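Long-range contacts in DyP (Bjerkandera adusta, PDB 3VXJ), which binds heme b and, as a dye-decolorizing peroxidase, probably uses hydrogen peroxide to oxidise dyes and phenols such as the bound 2,6-dimethoxyphenol: residues A[23-28]-A[151-156]; A[65-70]-A[121-126]; A[105-110]-A[421-426]. All coordinates share one frame; numbering follows the deposited sequence.

Interaction 1 (A[23-28]-A[151-156]); sequences KERFVF and ALSGSA
The ring of Phe26 offers an edge to Leu152: the carbonyl O of Leu152 lies in the ring plane, 3.5 Å from Phe26 CD2, while it also accepts the straight bond from Phe26 N (2.8 Å). The Phe28 ring meets Leu152 obliquely, its CE2 3.9 Å from Leu152 CD1, and has Phe112 and Phe220 as edge-to-face neighbours. Around the third flat group, the guanidinium of Arg25, Ser153 OG sits at an edge and only 16° out of the plane, accepting the N-H of Arg25 NE at 2.8 Å. Arg25 reaches it because its chain leaves the backbone extended (chi1 -177°) and bends at chi3; NH1 then continues to a salt bridge with Asp132 on helix 128-142. These groups ride on two antiparallel strands of the ferredoxin-like sheet of the DyP N-terminal domain, with 23-28 inside and 151-155 at the edge. Glu24 and Gly154 form a hydrogen-bonded pair, in which Gly154 N points almost straight at Glu24 O (2.7 Å). Phe26 and Leu152 form the next such pair and, with Glu24, face strands 328-334 and 353-360 of the second sheet, where Leu355 touches both Phe26 and Leu152. Lys23, Arg25, Val27, Ala151, Ser153 and Ser155 occupy the opposite face; there the far part of the Lys23 chain runs beside Ser155, CD 3.7 Å from Ser155 CB.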
ATOM      1  N   LYS A  23     -11.952 -10.186  -1.989  1.00 11.83           N
ATOM      2  CA  LYS A  23     -10.931 -11.034  -2.606  1.00 11.36           C
ATOM      3  C   LYS A  23     -10.266 -10.261  -3.729  1.00 10.35           C
ATOM      4  O   LYS A  23     -10.909  -9.462  -4.403  1.00 10.46           O
ATOM      5  CB  LYS A  23     -11.545 -12.313  -3.184  1.00 11.85           C
ATOM      6  CG  LYS A  23     -12.534 -13.056  -2.279  1.00 12.01           C
ATOM      7  CD  LYS A  23     -11.864 -13.617  -1.032  1.00 12.85           C
ATOM      8  CE  LYS A  23     -12.854 -14.436  -0.228  1.00 14.29           C
ATOM      9  NZ  LYS A  23     -12.268 -14.998   1.028  1.00 17.09           N
ATOM     10  N   GLU A  24      -8.976 -10.483  -3.939  1.00  9.51           N
ATOM     11  CA  GLU A  24      -8.319  -9.856  -5.079  1.00  9.48           C
ATOM     12  C   GLU A  24      -7.240 -10.776  -5.612  1.00  9.27           C
ATOM     13  O   GLU A  24      -6.585 -11.479  -4.829  1.00 10.86           O
ATOM     14  CB  GLU A  24      -7.726  -8.500  -4.682  1.00  9.62           C
ATOM     15  CG  GLU A  24      -7.250  -7.640  -5.844  1.00 11.09           C
ATOM     16  CD  GLU A  24      -6.699  -6.303  -5.393  1.00 12.28           C
ATOM     17  OE1 GLU A  24      -6.603  -6.055  -4.171  1.00 15.44           O
ATOM     18  OE2 GLU A  24      -6.336  -5.495  -6.268  1.00 10.36           O
ATOM     19  N   ARG A  25      -7.069 -10.784  -6.933  1.00  9.01           N
ATOM     20  CA  ARG A  25      -6.020 -11.570  -7.578  1.00  9.33           C
ATOM     21  C   ARG A  25      -5.208 -10.684  -8.503  1.00  8.95           C
ATOM     22  O   ARG A  25      -5.752  -9.864  -9.255  1.00  9.40           O
ATOM     23  CB  ARG A  25      -6.620 -12.726  -8.373  1.00  9.14           C
ATOM     24  CG  ARG A  25      -5.568 -13.638  -9.020  1.00  9.84           C
ATOM     25  CD  ARG A  25      -6.197 -14.891  -9.597  1.00  9.88           C
ATOM     26  NE  ARG A  25      -6.734 -15.738  -8.541  1.00 10.87           N
ATOM     27  CZ  ARG A  25      -7.564 -16.755  -8.744  1.00 11.50           C
ATOM     28  NH1 ARG A  25      -7.961 -17.058  -9.974  1.00 12.20           N
ATOM     29  NH2 ARG A  25      -7.998 -17.466  -7.710  1.00 13.12           N
ATOM     30  N   PHE A  26      -3.895 -10.848  -8.429  1.00  8.65           N
ATOM     31  CA  PHE A  26      -2.970 -10.139  -9.293  1.00  8.69           C
ATOM     32  C   PHE A  26      -2.412 -11.172 -10.264  1.00  8.41           C
ATOM     33  O   PHE A  26      -1.724 -12.114  -9.854  1.00  9.27           O
ATOM     34  CB  PHE A  26      -1.853  -9.517  -8.462  1.00  8.79           C
ATOM     35  CG  PHE A  26      -2.332  -8.490  -7.460  1.00  8.97           C
ATOM     36  CD1 PHE A  26      -2.289  -7.139  -7.775  1.00  9.63           C
ATOM     37  CD2 PHE A  26      -2.849  -8.879  -6.219  1.00  9.24           C
ATOM     38  CE1 PHE A  26      -2.739  -6.180  -6.865  1.00 10.08           C
ATOM     39  CE2 PHE A  26      -3.306  -7.925  -5.303  1.00  8.20           C
ATOM     40  CZ  PHE A  26      -3.251  -6.581  -5.628  1.00  9.33           C
ATOM     41  N   VAL A  27      -2.774 -11.035 -11.537  1.00  8.56           N
ATOM     42  CA  VAL A  27      -2.342 -11.974 -12.574  1.00  8.75           C
ATOM     43  C   VAL A  27      -1.211 -11.312 -13.349  1.00  8.64           C
ATOM     44  O   VAL A  27      -1.436 -10.382 -14.141  1.00  9.43           O
ATOM     45  CB  VAL A  27      -3.495 -12.364 -13.535  1.00  8.56           C
ATOM     46  CG1 VAL A  27      -3.002 -13.366 -14.562  1.00 10.65           C
ATOM     47  CG2 VAL A  27      -4.692 -12.944 -12.767  1.00 10.88           C
ATOM     48  N   PHE A  28       0.006 -11.765 -13.083  1.00  9.11           N
ATOM     49  CA  PHE A  28       1.201 -11.223 -13.720  1.00  8.96           C
ATOM     50  C   PHE A  28       1.454 -11.970 -15.013  1.00  9.44           C
ATOM     51  O   PHE A  28       1.368 -13.194 -15.047  1.00 10.36           O
ATOM     52  CB  PHE A  28       2.409 -11.313 -12.776  1.00  9.24           C
ATOM     53  CG  PHE A  28       2.214 -10.561 -11.485  1.00  9.08           C
ATOM     54  CD1 PHE A  28       2.480  -9.196 -11.412  1.00  8.59           C
ATOM     55  CD2 PHE A  28       1.700 -11.203 -10.361  1.00 10.13           C
ATOM     56  CE1 PHE A  28       2.276  -8.495 -10.227  1.00  9.85           C
ATOM     57  CE2 PHE A  28       1.488 -10.508  -9.182  1.00 10.32           C
ATOM     58  CZ  PHE A  28       1.771  -9.159  -9.109  1.00  9.12           C
ATOM     59  N   ALA A 151       0.185 -15.826 -10.359  1.00 12.34           N
ATOM     60  CA  ALA A 151      -0.992 -15.188  -9.792  1.00 12.01           C
ATOM     61  C   ALA A 151      -0.816 -15.136  -8.284  1.00 12.19           C
ATOM     62  O   ALA A 151      -0.489 -16.148  -7.660  1.00 13.77           O
ATOM     63  CB  ALA A 151      -2.242 -15.949 -10.165  1.00 12.44           C
ATOM     64  N   LEU A 152      -1.017 -13.956  -7.703  1.00 10.71           N
ATOM     65  CA  LEU A 152      -1.005 -13.803  -6.255  1.00 10.76           C
ATOM     66  C   LEU A 152      -2.396 -13.392  -5.831  1.00 10.24           C
ATOM     67  O   LEU A 152      -2.930 -12.399  -6.339  1.00 10.96           O
ATOM     68  CB  LEU A 152       0.036 -12.769  -5.809  1.00 10.42           C
ATOM     69  CG  LEU A 152       1.518 -13.083  -6.058  1.00 10.84           C
ATOM     70  CD1 LEU A 152       2.402 -11.927  -5.626  1.00 11.49           C
ATOM     71  CD2 LEU A 152       1.962 -14.377  -5.372  1.00 12.26           C
ATOM     72  N   SER A 153      -2.978 -14.153  -4.912  1.00 10.56           N
ATOM     73  CA  SER A 153      -4.351 -13.918  -4.489  1.00 10.89           C
ATOM     74  C   SER A 153      -4.417 -13.572  -3.016  1.00 10.99           C
ATOM     75  O   SER A 153      -3.713 -14.165  -2.188  1.00 11.87           O
ATOM     76  CB  SER A 153      -5.231 -15.131  -4.775  1.00 11.07           C
ATOM     77  OG  SER A 153      -5.214 -15.455  -6.153  1.00 12.29           O
ATOM     78  N   GLY A 154      -5.258 -12.596  -2.705  1.00 10.74           N
ATOM     79  CA  GLY A 154      -5.477 -12.175  -1.335  1.00 10.55           C
ATOM     80  C   GLY A 154      -6.940 -12.197  -0.937  1.00 10.63           C
ATOM     81  O   GLY A 154      -7.846 -12.390  -1.770  1.00 10.09           O
ATOM     82  N   SER A 155      -7.168 -12.015   0.358  1.00 11.24           N
ATOM     83  CA  SER A 155      -8.502 -12.018   0.927  1.00 12.46           C
ATOM     84  C   SER A 155      -8.515 -11.200   2.204  1.00 12.32           C
ATOM     85  O   SER A 155      -7.572 -11.272   3.014  1.00 11.94           O
ATOM     86  CB  SER A 155      -8.956 -13.448   1.224  1.00 13.55           C
ATOM     87  OG  SER A 155      -7.979 -14.155   1.968  1.00 17.36           O
ATOM     88  N   ALA A 156      -9.573 -10.415   2.370  1.00 12.17           N
ATOM     89  CA  ALA A 156      -9.868  -9.780   3.645  1.00 12.33           C
ATOM     90  C   ALA A 156      -9.975 -10.838   4.734  1.00 12.73           C
ATOM     91  O   ALA A 156     -10.377 -11.982   4.494  1.00 12.99           O
ATOM     92  CB  ALA A 156     -11.143  -8.959   3.567  1.00 13.33           C
TER

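Interaction 2 (A[65-70]-A[121-126]); sequences AFVNLG and FLIGSD
The side chains of Leu69 and Phe121 run alongside each other in the same direction and make the tight end of this buried strand pair. Leu69 CD1 sits 3.8 Å from the centroid of the Phe121 ring and only 8° off its normal, a CH-pi contact over the middle of one face. Leu69 gets it there by extending CG away from its own N (chi1 174°) and turning CD1 back at chi2 (63°). Val67 CG1 arrives at the edge of the same ring, 4.2 Å from CD1 of Phe121, and Phe142 and Phe29 are further ring neighbours. Replacing Phe121 by an alanine is likely to leave Leu69 CD1 without the ring it packs on and to open a gap beside helix 128-142. On the face of the sheet that carries Asn68 and Leu122, Leu122 CD1 fits beside Asn68, 3.6 Å from its backbone O. The Asn68 amide is held by ND2 bonded to Val67 O and Thr50 O and by OD1 accepting from Asp14 N.

Packing thins toward the other end. Ala65 offers only a methyl, which meets Ser125 CB at 3.8 Å and also touches Ile123 CG2; Ser125 OG is turned to Leu64 O, and Gly124 presents no side chain opposite Phe66. Beyond Ser125 the chain leaves the strand at Asp126, which is partly exposed, with a long, weak ion pair to Lys21.

Two hydrogen-bonded pairs, Phe66 with Gly124 and Asn68 with Leu122, bind the antiparallel backbones; Gly124 N to Phe66 O measures 2.8 Å. The backbone thus fixes the register at the edge of the ferredoxin-like sheet, while apolar packing against helices 34-48 and 128-142 covers the face carrying Val67, Leu69 and Phe121.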
ATOM      1  N   ALA A  65     -17.106  -8.726 -10.744  1.00 21.68           N
ATOM      2  CA  ALA A  65     -15.694  -8.459 -10.523  1.00 19.19           C
ATOM      3  C   ALA A  65     -15.268  -7.158 -11.181  1.00 17.58           C
ATOM      4  O   ALA A  65     -15.779  -6.774 -12.233  1.00 19.25           O
ATOM      5  CB  ALA A  65     -14.840  -9.625 -11.012  1.00 21.47           C
ATOM      6  N   PHE A  66     -14.319  -6.487 -10.536  1.00 13.37           N
ATOM      7  CA  PHE A  66     -13.682  -5.304 -11.082  1.00 12.39           C
ATOM      8  C   PHE A  66     -12.351  -5.746 -11.658  1.00 10.90           C
ATOM      9  O   PHE A  66     -11.653  -6.568 -11.055  1.00 10.86           O
ATOM     10  CB  PHE A  66     -13.414  -4.269  -9.983  1.00 12.62           C
ATOM     11  CG  PHE A  66     -14.630  -3.878  -9.178  1.00 13.06           C
ATOM     12  CD1 PHE A  66     -15.899  -3.823  -9.758  1.00 13.95           C
ATOM     13  CD2 PHE A  66     -14.497  -3.531  -7.833  1.00 15.38           C
ATOM     14  CE1 PHE A  66     -17.015  -3.444  -9.007  1.00 16.34           C
ATOM     15  CE2 PHE A  66     -15.611  -3.149  -7.074  1.00 16.40           C
ATOM     16  CZ  PHE A  66     -16.872  -3.106  -7.666  1.00 16.65           C
ATOM     17  N   VAL A  67     -11.975  -5.191 -12.805  1.00 10.14           N
ATOM     18  CA  VAL A  67     -10.649  -5.473 -13.367  1.00  9.71           C
ATOM     19  C   VAL A  67      -9.923  -4.185 -13.733  1.00  9.05           C
ATOM     20  O   VAL A  67     -10.489  -3.292 -14.357  1.00  8.66           O
ATOM     21  CB  VAL A  67     -10.700  -6.414 -14.605  1.00  9.31           C
ATOM     22  CG1 VAL A  67      -9.276  -6.850 -14.999  1.00  9.89           C
ATOM     23  CG2 VAL A  67     -11.580  -7.634 -14.322  1.00  9.61           C
ATOM     24  N   ASN A  68      -8.670  -4.088 -13.289  1.00  8.42           N
ATOM     25  CA  ASN A  68      -7.759  -3.037 -13.716  1.00  8.23           C
ATOM     26  C   ASN A  68      -6.502  -3.677 -14.310  1.00  7.90           C
ATOM     27  O   ASN A  68      -6.257  -4.874 -14.129  1.00  8.21           O
ATOM     28  CB  ASN A  68      -7.397  -2.112 -12.548  1.00  8.72           C
ATOM     29  CG  ASN A  68      -8.481  -1.063 -12.228  1.00  8.58           C
ATOM     30  OD1 ASN A  68      -8.263  -0.225 -11.354  1.00  9.98           O
ATOM     31  ND2 ASN A  68      -9.649  -1.113 -12.904  1.00  8.90           N
ATOM     32  N   LEU A  69      -5.711  -2.877 -15.022  1.00  7.97           N
ATOM     33  CA  LEU A  69      -4.598  -3.395 -15.801  1.00  8.15           C
ATOM     34  C   LEU A  69      -3.445  -2.402 -15.842  1.00  8.04           C
ATOM     35  O   LEU A  69      -3.617  -1.241 -16.228  1.00  8.33           O
ATOM     36  CB  LEU A  69      -5.065  -3.740 -17.225  1.00  9.28           C
ATOM     37  CG  LEU A  69      -4.037  -4.168 -18.282  1.00  8.75           C
ATOM     38  CD1 LEU A  69      -3.325  -5.464 -17.899  1.00 10.11           C
ATOM     39  CD2 LEU A  69      -4.735  -4.332 -19.616  1.00 10.37           C
ATOM     40  N   GLY A  70      -2.270  -2.874 -15.434  1.00  7.73           N
ATOM     41  CA  GLY A  70      -1.050  -2.078 -15.495  1.00  7.77           C
ATOM     42  C   GLY A  70       0.050  -2.767 -16.278  1.00  8.00           C
ATOM     43  O   GLY A  70       0.060  -3.993 -16.431  1.00  8.46           O
ATOM     44  N   PHE A 121      -2.956  -7.898 -14.364  1.00  8.85           N
ATOM     45  CA  PHE A 121      -4.396  -7.714 -14.254  1.00  9.19           C
ATOM     46  C   PHE A 121      -4.735  -7.787 -12.770  1.00  9.23           C
ATOM     47  O   PHE A 121      -4.341  -8.742 -12.099  1.00  9.92           O
ATOM     48  CB  PHE A 121      -5.179  -8.832 -14.949  1.00  9.74           C
ATOM     49  CG  PHE A 121      -5.062  -8.849 -16.449  1.00  9.53           C
ATOM     50  CD1 PHE A 121      -6.019  -8.222 -17.243  1.00  9.95           C
ATOM     51  CD2 PHE A 121      -4.037  -9.553 -17.071  1.00  9.59           C
ATOM     52  CE1 PHE A 121      -5.931  -8.257 -18.635  1.00 11.37           C
ATOM     53  CE2 PHE A 121      -3.938  -9.601 -18.460  1.00 10.33           C
ATOM     54  CZ  PHE A 121      -4.891  -8.956 -19.247  1.00 10.44           C
ATOM     55  N   LEU A 122      -5.432  -6.779 -12.259  1.00  9.51           N
ATOM     56  CA  LEU A 122      -5.937  -6.791 -10.887  1.00 10.15           C
ATOM     57  C   LEU A 122      -7.409  -7.106 -10.960  1.00  9.73           C
ATOM     58  O   LEU A 122      -8.163  -6.360 -11.576  1.00  9.63           O
ATOM     59  CB  LEU A 122      -5.790  -5.419 -10.218  1.00 11.76           C
ATOM     60  CG  LEU A 122      -4.474  -4.671 -10.078  1.00 14.12           C
ATOM     61  CD1 LEU A 122      -4.050  -4.022 -11.394  1.00 14.90           C
ATOM     62  CD2 LEU A 122      -4.662  -3.618  -9.003  1.00 16.05           C
ATOM     63  N   ILE A 123      -7.812  -8.188 -10.305  1.00  9.24           N
ATOM     64  CA  ILE A 123      -9.204  -8.622 -10.325  1.00  9.14           C
ATOM     65  C   ILE A 123      -9.732  -8.580  -8.902  1.00  8.98           C
ATOM     66  O   ILE A 123      -9.203  -9.279  -8.034  1.00  8.99           O
ATOM     67  CB  ILE A 123      -9.360 -10.072 -10.862  1.00  9.52           C
ATOM     68  CG1 ILE A 123      -8.683 -10.243 -12.225  1.00 10.70           C
ATOM     69  CG2 ILE A 123     -10.849 -10.459 -10.932  1.00  9.99           C
ATOM     70  CD1 ILE A 123      -8.443 -11.692 -12.627  1.00 13.52           C
ATOM     71  N   GLY A 124     -10.744  -7.753  -8.655  1.00  9.43           N
ATOM     72  CA  GLY A 124     -11.355  -7.651  -7.328  1.00  9.77           C
ATOM     73  C   GLY A 124     -12.735  -8.260  -7.367  1.00  9.79           C
ATOM     74  O   GLY A 124     -13.527  -7.943  -8.250  1.00  9.74           O
ATOM     75  N   SER A 125     -13.025  -9.164  -6.439  1.00  9.58           N
ATOM     76  CA  SER A 125     -14.339  -9.809  -6.417  1.00 10.80           C
ATOM     77  C   SER A 125     -14.697 -10.302  -5.025  1.00 11.97           C
ATOM     78  O   SER A 125     -13.940 -10.126  -4.078  1.00 12.89           O
ATOM     79  CB  SER A 125     -14.411 -10.940  -7.452  1.00 10.51           C
ATOM     80  OG  SER A 125     -15.756 -11.313  -7.688  1.00 11.10           O
ATOM     81  N   ASP A 126     -15.862 -10.921  -4.905  1.00 12.84           N
ATOM     82  CA  ASP A 126     -16.387 -11.298  -3.602  1.00 14.03           C
ATOM     83  C   ASP A 126     -15.988 -12.704  -3.154  1.00 13.54           C
ATOM     84  O   ASP A 126     -16.057 -13.000  -1.958  1.00 15.02           O
ATOM     85  CB  ASP A 126     -17.915 -11.196  -3.618  1.00 14.71           C
ATOM     86  CG  ASP A 126     -18.427  -9.761  -3.691  1.00 17.80           C
ATOM     87  OD1 ASP A 126     -17.666  -8.808  -3.419  1.00 21.97           O
ATOM     88  OD2 ASP A 126     -19.620  -9.588  -4.019  1.00 19.25           O
TER

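Interaction 3 (A[105-110]-A[421-426])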
ATOM      1  N   LEU A 105      17.973  -8.974  -1.008  1.00 13.57           N
ATOM      2  CA  LEU A 105      17.677  -9.515  -2.333  1.00 14.22           C
ATOM      3  C   LEU A 105      17.569 -11.040  -2.349  1.00 14.52           C
ATOM      4  O   LEU A 105      16.915 -11.600  -3.220  1.00 14.43           O
ATOM      5  CB  LEU A 105      18.738  -9.069  -3.337  1.00 15.40           C
ATOM      6  CG  LEU A 105      18.842  -7.568  -3.626  1.00 17.84           C
ATOM      7  CD1 LEU A 105      20.066  -7.296  -4.484  1.00 20.31           C
ATOM      8  CD2 LEU A 105      17.583  -7.048  -4.296  1.00 19.63           C
ATOM      9  N   SER A 106      18.194 -11.698  -1.374  1.00 14.90           N
ATOM     10  CA  SER A 106      18.146 -13.156  -1.299  1.00 15.49           C
ATOM     11  C   SER A 106      16.746 -13.690  -0.986  1.00 14.93           C
ATOM     12  O   SER A 106      16.481 -14.887  -1.144  1.00 15.99           O
ATOM     13  CB  SER A 106      19.175 -13.696  -0.298  1.00 16.47           C
ATOM     14  OG  SER A 106      18.791 -13.454   1.043  1.00 18.22           O
ATOM     15  N   GLN A 107      15.860 -12.798  -0.545  1.00 13.66           N
ATOM     16  CA  GLN A 107      14.486 -13.160  -0.228  1.00 13.48           C
ATOM     17  C   GLN A 107      13.531 -12.952  -1.394  1.00 12.30           C
ATOM     18  O   GLN A 107      12.390 -13.406  -1.348  1.00 12.33           O
ATOM     19  CB  GLN A 107      14.008 -12.384   1.006  1.00 14.06           C
ATOM     20  CG  GLN A 107      14.749 -12.743   2.289  1.00 17.33           C
ATOM     21  CD  GLN A 107      14.706 -14.232   2.575  1.00 21.15           C
ATOM     22  OE1 GLN A 107      13.634 -14.844   2.592  1.00 24.52           O
ATOM     23  NE2 GLN A 107      15.874 -14.826   2.788  1.00 24.81           N
ATOM     24  N   TRP A 108      13.997 -12.273  -2.437  1.00 11.49           N
ATOM     25  CA  TRP A 108      13.204 -12.124  -3.652  1.00 11.32           C
ATOM     26  C   TRP A 108      13.050 -13.447  -4.381  1.00 12.45           C
ATOM     27  O   TRP A 108      13.979 -14.273  -4.419  1.00 13.65           O
ATOM     28  CB  TRP A 108      13.844 -11.095  -4.581  1.00 11.24           C
ATOM     29  CG  TRP A 108      13.437  -9.675  -4.284  1.00  9.42           C
ATOM     30  CD1 TRP A 108      13.593  -9.006  -3.098  1.00  8.91           C
ATOM     31  CD2 TRP A 108      12.817  -8.753  -5.186  1.00  8.92           C
ATOM     32  NE1 TRP A 108      13.101  -7.727  -3.205  1.00  8.89           N
ATOM     33  CE2 TRP A 108      12.613  -7.545  -4.474  1.00  8.66           C
ATOM     34  CE3 TRP A 108      12.400  -8.832  -6.524  1.00  9.38           C
ATOM     35  CZ2 TRP A 108      12.029  -6.412  -5.060  1.00  8.81           C
ATOM     36  CZ3 TRP A 108      11.809  -7.713  -7.109  1.00  8.63           C
ATOM     37  CH2 TRP A 108      11.626  -6.513  -6.373  1.00  9.14           C
ATOM     38  N   VAL A 109      11.875 -13.641  -4.966  1.00 12.08           N
ATOM     39  CA  VAL A 109      11.617 -14.863  -5.728  1.00 12.74           C
ATOM     40  C   VAL A 109      11.050 -14.606  -7.121  1.00 12.59           C
ATOM     41  O   VAL A 109      10.472 -13.543  -7.400  1.00 11.77           O
ATOM     42  CB  VAL A 109      10.695 -15.855  -4.982  1.00 14.11           C
ATOM     43  CG1 VAL A 109      11.363 -16.370  -3.712  1.00 15.12           C
ATOM     44  CG2 VAL A 109       9.355 -15.229  -4.674  1.00 13.02           C
ATOM     45  N   ALA A 110      11.225 -15.601  -7.984  1.00 12.93           N
ATOM     46  CA  ALA A 110      10.652 -15.581  -9.323  1.00 13.25           C
ATOM     47  C   ALA A 110       9.129 -15.431  -9.245  1.00 13.19           C
ATOM     48  O   ALA A 110       8.503 -15.923  -8.307  1.00 14.29           O
ATOM     49  CB  ALA A 110      11.037 -16.851 -10.068  1.00 13.90           C
ATOM     50  N   ILE A 421       8.797  -9.177   5.245  1.00 10.39           N
ATOM     51  CA  ILE A 421       9.844  -9.623   4.339  1.00 10.37           C
ATOM     52  C   ILE A 421       9.417  -9.376   2.893  1.00  9.69           C
ATOM     53  O   ILE A 421       8.439  -9.973   2.437  1.00  9.50           O
ATOM     54  CB  ILE A 421      10.114 -11.135   4.509  1.00 10.75           C
ATOM     55  CG1 ILE A 421      10.330 -11.508   5.987  1.00 11.58           C
ATOM     56  CG2 ILE A 421      11.293 -11.580   3.644  1.00 11.56           C
ATOM     57  CD1 ILE A 421      11.576 -10.913   6.635  1.00 14.76           C
ATOM     58  N   PRO A 422      10.122  -8.490   2.168  1.00  9.73           N
ATOM     59  CA  PRO A 422       9.797  -8.325   0.746  1.00  9.50           C
ATOM     60  C   PRO A 422      10.191  -9.564  -0.054  1.00  9.83           C
ATOM     61  O   PRO A 422      11.346 -10.011   0.002  1.00 10.42           O
ATOM     62  CB  PRO A 422      10.640  -7.105   0.327  1.00  9.98           C
ATOM     63  CG  PRO A 422      11.008  -6.413   1.628  1.00 10.83           C
ATOM     64  CD  PRO A 422      11.155  -7.535   2.617  1.00 10.28           C
ATOM     65  N   LYS A 423       9.223 -10.121  -0.779  1.00  9.19           N
ATOM     66  CA  LYS A 423       9.425 -11.332  -1.580  1.00  9.80           C
ATOM     67  C   LYS A 423       9.446 -11.034  -3.074  1.00  9.83           C
ATOM     68  O   LYS A 423       9.627 -11.941  -3.887  1.00 10.79           O
ATOM     69  CB  LYS A 423       8.329 -12.360  -1.287  1.00 10.35           C
ATOM     70  CG  LYS A 423       8.240 -12.815   0.172  1.00 10.69           C
ATOM     71  CD  LYS A 423       9.526 -13.465   0.678  1.00 12.75           C
ATOM     72  CE  LYS A 423       9.774 -14.827   0.018  1.00 13.55           C
ATOM     73  NZ  LYS A 423      11.107 -15.361   0.407  1.00 15.44           N
ATOM     74  N   GLY A 424       9.286  -9.767  -3.429  1.00  9.19           N
ATOM     75  CA  GLY A 424       9.185  -9.355  -4.819  1.00  9.45           C
ATOM     76  C   GLY A 424       8.301  -8.137  -4.935  1.00  8.80           C
ATOM     77  O   GLY A 424       7.582  -7.768  -3.995  1.00  9.66           O
ATOM     78  N   GLY A 425       8.350  -7.519  -6.103  1.00  8.31           N
ATOM     79  CA  GLY A 425       7.528  -6.363  -6.395  1.00  8.22           C
ATOM     80  C   GLY A 425       7.864  -5.833  -7.766  1.00  7.95           C
ATOM     81  O   GLY A 425       8.827  -6.276  -8.399  1.00  8.40           O
ATOM     82  N   GLU A 426       7.066  -4.878  -8.226  1.00  8.08           N
ATOM     83  CA  GLU A 426       7.306  -4.258  -9.513  1.00  8.00           C
ATOM     84  C   GLU A 426       6.682  -2.874  -9.557  1.00  7.88           C
ATOM     85  O   GLU A 426       5.777  -2.552  -8.772  1.00  8.31           O
ATOM     86  CB  GLU A 426       6.794  -5.159 -10.660  1.00  8.88           C
ATOM     87  CG  GLU A 426       7.200  -4.728 -12.075  1.00  9.22           C
ATOM     88  CD  GLU A 426       8.702  -4.508 -12.202  1.00  9.21           C
ATOM     89  OE1 GLU A 426       9.412  -5.445 -12.649  1.00  9.21           O
ATOM     90  OE2 GLU A 426       9.170  -3.407 -11.839  1.00  8.98           O
TER
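Trp108 lays one face of its indole over the glycine backbone of strand 421-426. Gly424 CA stands 3.6 Å from the centroid of the six-membered ring, 10° off the normal, in a CH-pi contact, and Gly425 N lies over the same face, 3.4 Å from Trp108 CH2. The backbone of Gly424 by itself calls for glycine, since at its phi and psi a CB would be jammed against the carbonyl O of Lys423. NE1 of the indole is bonded to Asp103.

Hydrogen bonds lie beside the indole contact. Val109 N donates to Lys423 O (3.0 Å), approaching from above the carbonyl plane. Lys423 NZ gives a bond to Gln107 O (2.9 Å), in the carbonyl plane on a lone pair, and a weak one to Gln107 OE1. Bends at chi2 (-60°) and chi3 of Lys423 curl the ammonium back to the loop.

In a further apolar contact the side chains of Ile421 and Gln107 cross at a slant, Ile421 CG2 3.9 Å from Gln107 CB.

The loop 105-110 of the N-terminal domain is thereby fastened to the edge strand of the second sheet by aromatic packing as much as by polar bonds. Gly424 N and Gly425 O are buried here with no hydrogen-bonding partner, probably a polar cost of laying the indole over this backbone.

In the fold
Interactions 1 and 2 share one four-stranded antiparallel sheet, in the order 65-71, 119-125, 23-31, 146-155; their centres are 9 Å apart, and neighbouring strands 23-31 and 119-125 bond directly, so together they span the whole N-terminal ferredoxin-like sheet. Along the chain, interaction 2 falls within the loop of interaction 1. Interaction 3 lies about 17 Å (centre to centre) from interaction 1 and 23 Å from interaction 2. It alternates with both: 105-110 falls between 65-70 and 121-126, whereas 421-426, on edge strand 420-430 of the second sheet with the same strand order, comes last. It thus ties the two sheets' domains together, and the side chain of Pro422 is about 8 Å from the heme.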